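Local structure of vibralactone Cyclase (Boreostereum vibrans, 6KD0) at residues L35-D43 with C103-M113; K91-V101 with F163-A174. The protein catalyses, as a hydrolase-type enzyme of the alpha/beta hydrolase fold, the cyclization that forms the fused bicyclic beta-lactone of vibralactone. All blocks are in the same frame, centred on the assembly; numbering follows the deposited sequence.

In the fold
Contact 2 includes strand 97-101 itself, and contact 1 takes up the loop that follows it; their centres are about 27 Å apart. Contact 2 is the buried one: strand 97-101 runs parallel to strand 171-176 inside the central sheet, and regular backbone hydrogen bonds with apolar side chains on both faces hold the pair, joined by polar side-chain bonds at the entrance to the strands. In contact 1, partly buried, the loop 103-113 is covered by the N-terminal half of helix 35-54. With no strand pairing there, side chains do the work: a tryptophan, an isoleucine and one arginine gripping a backbone carbonyl.

Contact 1 (L35-D43 with C103-M113); sequences LEARRAFWD and CGGWAIGNYEM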
# COMPACT_ATOMS: atom_id res chain seq x y z
N LEU A 35 -5.42 8.58 -19.22
CA LEU A 35 -4.49 7.71 -18.50
C LEU A 35 -3.03 8.07 -18.80
O LEU A 35 -2.19 8.11 -17.88
CB LEU A 35 -4.74 6.24 -18.85
CG LEU A 35 -3.86 5.25 -18.08
CD1 LEU A 35 -3.87 5.52 -16.57
CD2 LEU A 35 -4.31 3.85 -18.38
N GLU A 36 -2.71 8.35 -20.07
CA GLU A 36 -1.32 8.65 -20.41
C GLU A 36 -0.85 9.91 -19.71
O GLU A 36 0.31 9.97 -19.28
CB GLU A 36 -1.14 8.79 -21.92
CG GLU A 36 -1.86 9.95 -22.55
CD GLU A 36 -3.22 9.56 -23.12
OE1 GLU A 36 -3.72 10.32 -23.99
OE2 GLU A 36 -3.79 8.52 -22.68
N ALA A 37 -1.73 10.90 -19.52
CA ALA A 37 -1.34 12.11 -18.80
C ALA A 37 -1.14 11.83 -17.31
O ALA A 37 -0.27 12.44 -16.68
CB ALA A 37 -2.38 13.21 -19.01
N ARG A 38 -1.91 10.91 -16.74
CA ARG A 38 -1.72 10.57 -15.32
C ARG A 38 -0.41 9.81 -15.10
O ARG A 38 0.35 10.09 -14.16
CB ARG A 38 -2.93 9.76 -14.84
CG ARG A 38 -4.22 10.57 -14.81
CD ARG A 38 -5.47 9.68 -14.82
NE ARG A 38 -6.70 10.47 -14.89
CZ ARG A 38 -7.30 11.04 -13.84
NH1 ARG A 38 -6.80 10.91 -12.61
NH2 ARG A 38 -8.42 11.74 -14.02
N ARG A 39 -0.12 8.83 -15.96
CA ARG A 39 1.17 8.15 -15.91
C ARG A 39 2.32 9.14 -16.08
O ARG A 39 3.31 9.11 -15.32
CB ARG A 39 1.22 7.07 -16.98
CG ARG A 39 0.30 5.89 -16.68
CD ARG A 39 0.19 4.89 -17.86
NE ARG A 39 -0.46 3.66 -17.42
CZ ARG A 39 -0.92 2.70 -18.22
NH1 ARG A 39 -0.82 2.81 -19.55
NH2 ARG A 39 -1.48 1.61 -17.69
N ALA A 40 2.20 10.05 -17.06
CA ALA A 40 3.25 11.05 -17.29
C ALA A 40 3.39 11.99 -16.11
O ALA A 40 4.49 12.48 -15.83
CB ALA A 40 2.96 11.85 -18.56
N PHE A 41 2.28 12.28 -15.42
CA PHE A 41 2.33 13.19 -14.28
C PHE A 41 3.13 12.57 -13.14
O PHE A 41 3.91 13.26 -12.45
CB PHE A 41 0.92 13.54 -13.80
CG PHE A 41 0.88 14.50 -12.63
CD1 PHE A 41 1.33 15.81 -12.77
CD2 PHE A 41 0.40 14.09 -11.39
CE1 PHE A 41 1.30 16.69 -11.71
CE2 PHE A 41 0.36 14.99 -10.32
CZ PHE A 41 0.81 16.28 -10.47
N TRP A 42 2.89 11.28 -12.89
CA TRP A 42 3.69 10.59 -11.88
C TRP A 42 5.15 10.50 -12.31
O TRP A 42 6.06 10.70 -11.49
CB TRP A 42 3.11 9.20 -11.59
CG TRP A 42 2.04 9.31 -10.55
CD1 TRP A 42 0.73 9.65 -10.75
CD2 TRP A 42 2.19 9.14 -9.13
NE1 TRP A 42 0.06 9.69 -9.55
CE2 TRP A 42 0.94 9.37 -8.54
CE3 TRP A 42 3.27 8.80 -8.31
CZ2 TRP A 42 0.73 9.27 -7.16
CZ3 TRP A 42 3.07 8.70 -6.95
CH2 TRP A 42 1.80 8.93 -6.39
N ASP A 43 5.40 10.25 -13.60
CA ASP A 43 6.78 10.10 -14.08
C ASP A 43 7.55 11.42 -14.08
O ASP A 43 8.78 11.43 -13.88
CB ASP A 43 6.76 9.50 -15.48
CG ASP A 43 8.16 9.23 -16.02
OD1 ASP A 43 8.87 8.38 -15.44
OD2 ASP A 43 8.52 9.86 -17.04
N CYS A 103 1.58 1.99 -5.12
CA CYS A 103 0.26 2.54 -5.41
C CYS A 103 0.06 2.73 -6.91
O CYS A 103 0.93 2.43 -7.74
CB CYS A 103 0.08 3.87 -4.70
SG CYS A 103 0.91 5.24 -5.57
N GLY A 104 -1.10 3.29 -7.24
CA GLY A 104 -1.34 3.78 -8.59
C GLY A 104 -2.68 3.44 -9.18
O GLY A 104 -2.81 3.46 -10.41
N GLY A 105 -3.69 3.14 -8.35
CA GLY A 105 -5.02 2.86 -8.89
C GLY A 105 -5.10 1.61 -9.75
O GLY A 105 -6.06 1.45 -10.51
N TRP A 106 -4.10 0.72 -9.64
CA TRP A 106 -3.88 -0.50 -10.44
C TRP A 106 -3.39 -0.22 -11.85
O TRP A 106 -2.98 -1.16 -12.55
CB TRP A 106 -5.13 -1.38 -10.53
CG TRP A 106 -5.71 -1.78 -9.22
CD1 TRP A 106 -5.11 -2.57 -8.25
CD2 TRP A 106 -7.01 -1.46 -8.72
NE1 TRP A 106 -5.97 -2.73 -7.17
CE2 TRP A 106 -7.14 -2.06 -7.44
CE3 TRP A 106 -8.09 -0.71 -9.23
CZ2 TRP A 106 -8.30 -1.93 -6.67
CZ3 TRP A 106 -9.23 -0.58 -8.45
CH2 TRP A 106 -9.33 -1.19 -7.18
N ALA A 107 -3.40 1.05 -12.27
CA ALA A 107 -3.13 1.46 -13.64
C ALA A 107 -1.83 2.23 -13.81
O ALA A 107 -1.44 2.49 -14.95
CB ALA A 107 -4.30 2.31 -14.17
N ILE A 108 -1.16 2.60 -12.72
CA ILE A 108 0.02 3.45 -12.78
C ILE A 108 1.08 2.85 -11.86
O ILE A 108 0.75 2.31 -10.80
CB ILE A 108 -0.31 4.88 -12.34
CG1 ILE A 108 -1.47 5.46 -13.17
CG2 ILE A 108 0.94 5.78 -12.35
CD1 ILE A 108 -2.11 6.71 -12.54
N GLY A 109 2.34 2.94 -12.26
CA GLY A 109 3.45 2.94 -11.33
C GLY A 109 4.35 1.73 -11.46
O GLY A 109 4.09 0.80 -12.23
N ASN A 110 5.42 1.77 -10.68
CA ASN A 110 6.46 0.76 -10.63
C ASN A 110 7.30 1.06 -9.38
O ASN A 110 6.93 1.91 -8.57
CB ASN A 110 7.28 0.73 -11.93
CG ASN A 110 8.20 1.95 -12.13
OD1 ASN A 110 8.23 2.88 -11.32
ND2 ASN A 110 8.96 1.92 -13.22
N TYR A 111 8.42 0.36 -9.22
CA TYR A 111 9.28 0.53 -8.04
C TYR A 111 9.78 1.97 -7.84
O TYR A 111 10.14 2.36 -6.71
CB TYR A 111 10.47 -0.42 -8.14
CG TYR A 111 11.47 0.10 -9.16
CD1 TYR A 111 11.24 -0.06 -10.52
CD2 TYR A 111 12.60 0.82 -8.77
CE1 TYR A 111 12.13 0.46 -11.48
CE2 TYR A 111 13.49 1.34 -9.71
CZ TYR A 111 13.25 1.15 -11.05
OH TYR A 111 14.13 1.67 -11.97
N GLU A 112 9.80 2.79 -8.90
CA GLU A 112 10.36 4.14 -8.76
C GLU A 112 9.61 4.95 -7.72
O GLU A 112 10.24 5.72 -6.96
CB GLU A 112 10.34 4.87 -10.10
CG GLU A 112 11.33 4.32 -11.09
CD GLU A 112 11.17 4.96 -12.45
OE1 GLU A 112 11.39 6.18 -12.54
OE2 GLU A 112 10.79 4.25 -13.41
N MET A 113 8.30 4.72 -7.61
CA MET A 113 7.46 5.47 -6.68
C MET A 113 8.02 5.48 -5.27
O MET A 113 8.03 6.52 -4.60
CB MET A 113 6.06 4.86 -6.66
CG MET A 113 5.27 5.16 -7.92
SD MET A 113 3.78 4.16 -7.92
CE MET A 113 2.64 5.24 -8.78
O HOH W 1 8.81 7.28 -13.23
O HOH W 2 12.33 8.26 -15.04
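Trp42 and Ile108 are the centre of this contact. The indole reaches from helix 35-54 over the loop 103-113 and receives Met113 on one face: CE stands 3.6 Å from Trp42 CE3 and 24° off the normal of the six-membered ring, a CH-pi contact. The flexible thioether suits this place because its methyl can settle on a flat aromatic surface. Cys103 SG approaches the same ring obliquely, 3.9 Å from Trp42 CH2.

Branched Ile108 can touch three helix side chains with different carbons. With CG1 turned away from the carbonyl carbon (chi1 -55°), CG2 is left opposite the backbone N and lies 4.1 Å from Trp42 CG, while CD1 meets Arg38 CB at 3.9 Å and CG1 faces Arg39 CG. Leu35 CD1 extends this apolar strip to Ala107 CB.

Arg39 provides the polar grip, since arginine offers two N-H groups in one plane to a single carbonyl. Its extended chain brings NE and NH2 side-on to Ala107 O, both at 2.9 Å, with NE almost in line with the carbonyl bond. Leu35 CD2 covers one guanidinium face, and a salt bridge to Glu139 fixes the group. Arg38 instead turns its end away, to Pro33 O and Glu241.

At the solvent edge, a water between Asp43 OD1 and Glu112 OE1, its second bond weak, may offset the nearness of the two carboxylates. Glu112 is placed by Asn110, whose OD1 accepts from Glu112 N in an Asx turn and whose ND2 donates to Glu112 OE2.

Gly104 and Gly105, with positive phi, let the chain turn after strand 97-101. The run His102-Cys103-Gly104-Gly105 resembles the HGGG motif that forms the oxyanion hole in hormone-sensitive-lipase-like alpha/beta hydrolases, and probably here; Cys103 touches the probable Ser-His-Asp triad.

Contact 2 (K91-V101 with F163-A174); sequences KTKTYPLLYWV and FNADPKKGFVIA
The Phe171 ring, on the sheet face of Leu97 and Tyr99, has its edge toward strand 97-101, with Leu97 O in its plane and Tyr99 CB also at the edge, while Leu97 CD1 comes in obliquely to 3.4 Å from Phe171 CE1. Leu97 CD2 reaches the edge of the Phe163 ring, so one branched leucine serves two aromatics. On the other face, the Trp100 indole has Ala174 O above it, toward the rim; Ala174 CB, small enough to fit beside it, lies 3.7 Å from Trp100 CE3. At the edge of the Tyr95 ring sits Asn164 O.

Between the two faces the strands run parallel, their axes 13° apart, joined in turn by Leu97 N to Gly170 O, Val172 N to Leu97 O, Tyr99 N to Val172 O, Ala174 N to Tyr99 O and Val101 N to Ala174 O. Gly170 has backbone angles that only glycine takes up readily.

Before the strands, Tyr95 N donates to Asn164 O and Asp166 N to Tyr95 O (2.8 Å), a single bridge, and side-chain bonds are added. Asn164 ND2 donates almost straight to Lys93 O (2.9 Å, 175°) and less directly to Lys91 O. Lys169, stretched out beyond CG, places NZ 3.0 Å from both Thr94 O and Thr94 OG1. Water 3 joins Thr94 OG1 to Asp166 OD2.

Strand 171-176 runs into the probable nucleophile elbow at Ser177, which Val101 touches. Strand 97-101 also bonds to strand 128-132. Helix 144-158 covers Tyr99 and Phe171, and helix 321-338 Leu98 and Val172: the helix-sheet-helix sandwich of the alpha/beta hydrolase fold.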
# COMPACT_ATOMS: atom_id res chain seq x y z
N LYS A 91 28.98 -9.17 6.81
CA LYS A 91 28.41 -9.27 5.47
C LYS A 91 27.53 -10.50 5.28
O LYS A 91 26.81 -10.56 4.28
CB LYS A 91 29.54 -9.25 4.44
CG LYS A 91 30.44 -10.48 4.51
CD LYS A 91 31.25 -10.66 3.23
CE LYS A 91 31.74 -12.10 3.08
NZ LYS A 91 32.87 -12.43 4.01
N THR A 92 27.55 -11.46 6.20
CA THR A 92 26.70 -12.64 6.12
C THR A 92 25.44 -12.54 6.99
O THR A 92 24.67 -13.51 7.07
CB THR A 92 27.50 -13.89 6.51
OG1 THR A 92 27.68 -13.93 7.93
CG2 THR A 92 28.88 -13.87 5.85
N LYS A 93 25.21 -11.40 7.64
CA LYS A 93 24.03 -11.22 8.47
C LYS A 93 22.77 -11.29 7.61
O LYS A 93 22.76 -10.84 6.47
CB LYS A 93 24.11 -9.87 9.18
CG LYS A 93 23.15 -9.68 10.34
CD LYS A 93 23.50 -8.39 11.08
CE LYS A 93 22.37 -7.90 11.97
NZ LYS A 93 22.10 -8.78 13.14
N THR A 94 21.70 -11.87 8.17
CA THR A 94 20.39 -11.90 7.54
C THR A 94 19.41 -11.03 8.33
O THR A 94 19.54 -10.88 9.54
CB THR A 94 19.84 -13.33 7.41
OG1 THR A 94 19.72 -13.90 8.72
CG2 THR A 94 20.76 -14.18 6.56
N TYR A 95 18.43 -10.49 7.63
CA TYR A 95 17.54 -9.47 8.16
C TYR A 95 16.09 -9.88 7.96
O TYR A 95 15.79 -10.73 7.12
CB TYR A 95 17.79 -8.13 7.47
CG TYR A 95 19.22 -7.68 7.59
CD1 TYR A 95 19.65 -6.98 8.71
CD2 TYR A 95 20.14 -8.00 6.61
CE1 TYR A 95 20.97 -6.58 8.83
CE2 TYR A 95 21.47 -7.60 6.72
CZ TYR A 95 21.87 -6.89 7.83
OH TYR A 95 23.19 -6.50 7.92
N PRO A 96 15.16 -9.29 8.73
CA PRO A 96 13.74 -9.50 8.43
C PRO A 96 13.40 -9.00 7.04
O PRO A 96 14.18 -8.27 6.40
CB PRO A 96 13.01 -8.70 9.51
CG PRO A 96 14.06 -8.44 10.60
CD PRO A 96 15.38 -8.41 9.89
N LEU A 97 12.21 -9.39 6.57
CA LEU A 97 11.80 -9.24 5.17
C LEU A 97 10.58 -8.34 5.10
O LEU A 97 9.55 -8.64 5.71
CB LEU A 97 11.46 -10.62 4.58
CG LEU A 97 11.74 -10.94 3.11
CD1 LEU A 97 10.75 -11.98 2.56
CD2 LEU A 97 11.78 -9.72 2.25
N LEU A 98 10.68 -7.24 4.35
CA LEU A 98 9.56 -6.35 4.08
C LEU A 98 9.21 -6.41 2.60
O LEU A 98 10.06 -6.14 1.75
CB LEU A 98 9.91 -4.91 4.46
CG LEU A 98 8.87 -3.85 4.05
CD1 LEU A 98 7.59 -3.97 4.88
CD2 LEU A 98 9.46 -2.45 4.16
N TYR A 99 7.96 -6.75 2.28
CA TYR A 99 7.51 -6.86 0.89
C TYR A 99 6.53 -5.72 0.64
O TYR A 99 5.46 -5.69 1.25
CB TYR A 99 6.87 -8.22 0.65
CG TYR A 99 6.45 -8.49 -0.77
CD1 TYR A 99 7.38 -8.97 -1.69
CD2 TYR A 99 5.14 -8.31 -1.18
CE1 TYR A 99 7.04 -9.23 -2.99
CE2 TYR A 99 4.77 -8.57 -2.50
CZ TYR A 99 5.74 -9.05 -3.39
OH TYR A 99 5.41 -9.34 -4.70
N TRP A 100 6.89 -4.80 -0.25
CA TRP A 100 6.19 -3.53 -0.42
C TRP A 100 5.48 -3.50 -1.77
O TRP A 100 6.09 -3.81 -2.80
CB TRP A 100 7.17 -2.35 -0.30
CG TRP A 100 6.54 -1.07 -0.66
CD1 TRP A 100 6.44 -0.53 -1.92
CD2 TRP A 100 5.82 -0.19 0.22
NE1 TRP A 100 5.73 0.65 -1.86
CE2 TRP A 100 5.35 0.89 -0.57
CE3 TRP A 100 5.56 -0.18 1.59
CZ2 TRP A 100 4.63 1.95 -0.02
CZ3 TRP A 100 4.83 0.88 2.13
CH2 TRP A 100 4.38 1.92 1.32
N VAL A 101 4.20 -3.10 -1.76
CA VAL A 101 3.38 -3.04 -2.97
C VAL A 101 2.98 -1.60 -3.23
O VAL A 101 2.17 -1.01 -2.49
CB VAL A 101 2.14 -3.93 -2.86
CG1 VAL A 101 1.51 -4.12 -4.26
CG2 VAL A 101 2.51 -5.26 -2.23
N PHE A 163 19.27 -12.62 -0.97
CA PHE A 163 19.55 -11.20 -0.76
C PHE A 163 19.59 -10.86 0.74
O PHE A 163 19.21 -9.76 1.15
CB PHE A 163 18.56 -10.32 -1.53
CG PHE A 163 17.11 -10.66 -1.31
CD1 PHE A 163 16.38 -10.03 -0.32
CD2 PHE A 163 16.46 -11.58 -2.14
CE1 PHE A 163 15.03 -10.33 -0.12
CE2 PHE A 163 15.13 -11.89 -1.94
CZ PHE A 163 14.41 -11.27 -0.93
N ASN A 164 20.08 -11.81 1.56
CA ASN A 164 20.39 -11.60 2.97
C ASN A 164 19.15 -11.40 3.84
O ASN A 164 19.22 -10.77 4.90
CB ASN A 164 21.34 -10.40 3.17
CG ASN A 164 22.76 -10.71 2.76
OD1 ASN A 164 23.09 -10.69 1.58
ND2 ASN A 164 23.61 -10.98 3.74
N ALA A 165 18.01 -11.94 3.41
CA ALA A 165 16.77 -11.85 4.17
C ALA A 165 16.41 -13.21 4.74
O ALA A 165 16.77 -14.26 4.19
CB ALA A 165 15.62 -11.33 3.30
N ASP A 166 15.70 -13.19 5.87
CA ASP A 166 15.19 -14.42 6.46
C ASP A 166 13.80 -14.12 7.01
O ASP A 166 13.67 -13.43 8.04
CB ASP A 166 16.13 -14.95 7.55
CG ASP A 166 15.58 -16.18 8.28
OD1 ASP A 166 14.49 -16.68 7.91
OD2 ASP A 166 16.26 -16.65 9.22
N PRO A 167 12.74 -14.61 6.36
CA PRO A 167 11.38 -14.28 6.80
C PRO A 167 11.06 -14.82 8.17
O PRO A 167 10.10 -14.34 8.80
CB PRO A 167 10.49 -14.90 5.71
CG PRO A 167 11.32 -15.93 5.05
CD PRO A 167 12.76 -15.47 5.17
N LYS A 168 11.81 -15.81 8.67
CA LYS A 168 11.65 -16.24 10.05
C LYS A 168 12.02 -15.14 11.03
O LYS A 168 11.57 -15.18 12.18
CB LYS A 168 12.50 -17.47 10.35
CG LYS A 168 12.24 -18.66 9.43
CD LYS A 168 11.01 -19.44 9.84
CE LYS A 168 11.29 -20.33 11.04
NZ LYS A 168 10.27 -20.16 12.12
N LYS A 169 12.82 -14.16 10.60
CA LYS A 169 13.13 -13.02 11.44
C LYS A 169 12.05 -11.95 11.39
O LYS A 169 12.14 -10.95 12.12
CB LYS A 169 14.48 -12.43 11.02
CG LYS A 169 15.60 -13.46 11.11
CD LYS A 169 16.97 -12.81 11.11
CE LYS A 169 18.05 -13.81 11.49
NZ LYS A 169 19.40 -13.14 11.57
N GLY A 170 11.00 -12.16 10.60
CA GLY A 170 9.98 -11.16 10.41
C GLY A 170 9.66 -11.10 8.93
O GLY A 170 10.58 -11.14 8.11
N PHE A 171 8.38 -11.02 8.61
CA PHE A 171 7.92 -11.08 7.22
C PHE A 171 6.66 -10.22 7.16
O PHE A 171 5.56 -10.69 7.45
CB PHE A 171 7.68 -12.53 6.80
CG PHE A 171 7.42 -12.72 5.33
CD1 PHE A 171 7.65 -11.70 4.42
CD2 PHE A 171 6.95 -13.94 4.86
CE1 PHE A 171 7.40 -11.90 3.07
CE2 PHE A 171 6.70 -14.14 3.52
CZ PHE A 171 6.93 -13.11 2.62
N VAL A 172 6.85 -8.95 6.80
CA VAL A 172 5.79 -7.95 6.82
C VAL A 172 5.42 -7.59 5.39
O VAL A 172 6.29 -7.26 4.58
CB VAL A 172 6.22 -6.70 7.61
CG1 VAL A 172 5.17 -5.59 7.46
CG2 VAL A 172 6.42 -7.05 9.07
N ILE A 173 4.13 -7.63 5.07
CA ILE A 173 3.67 -7.15 3.77
C ILE A 173 3.03 -5.79 3.96
O ILE A 173 2.32 -5.55 4.94
CB ILE A 173 2.71 -8.14 3.09
CG1 ILE A 173 2.42 -7.68 1.66
CG2 ILE A 173 1.40 -8.28 3.89
CD1 ILE A 173 1.77 -8.73 0.82
N ALA A 174 3.34 -4.88 3.05
CA ALA A 174 2.89 -3.51 3.19
C ALA A 174 2.50 -3.02 1.81
O ALA A 174 3.11 -3.41 0.82
CB ALA A 174 3.99 -2.63 3.81
O HOH W 3 18.98 -16.42 8.98
O HOH W 4 22.53 -13.50 10.58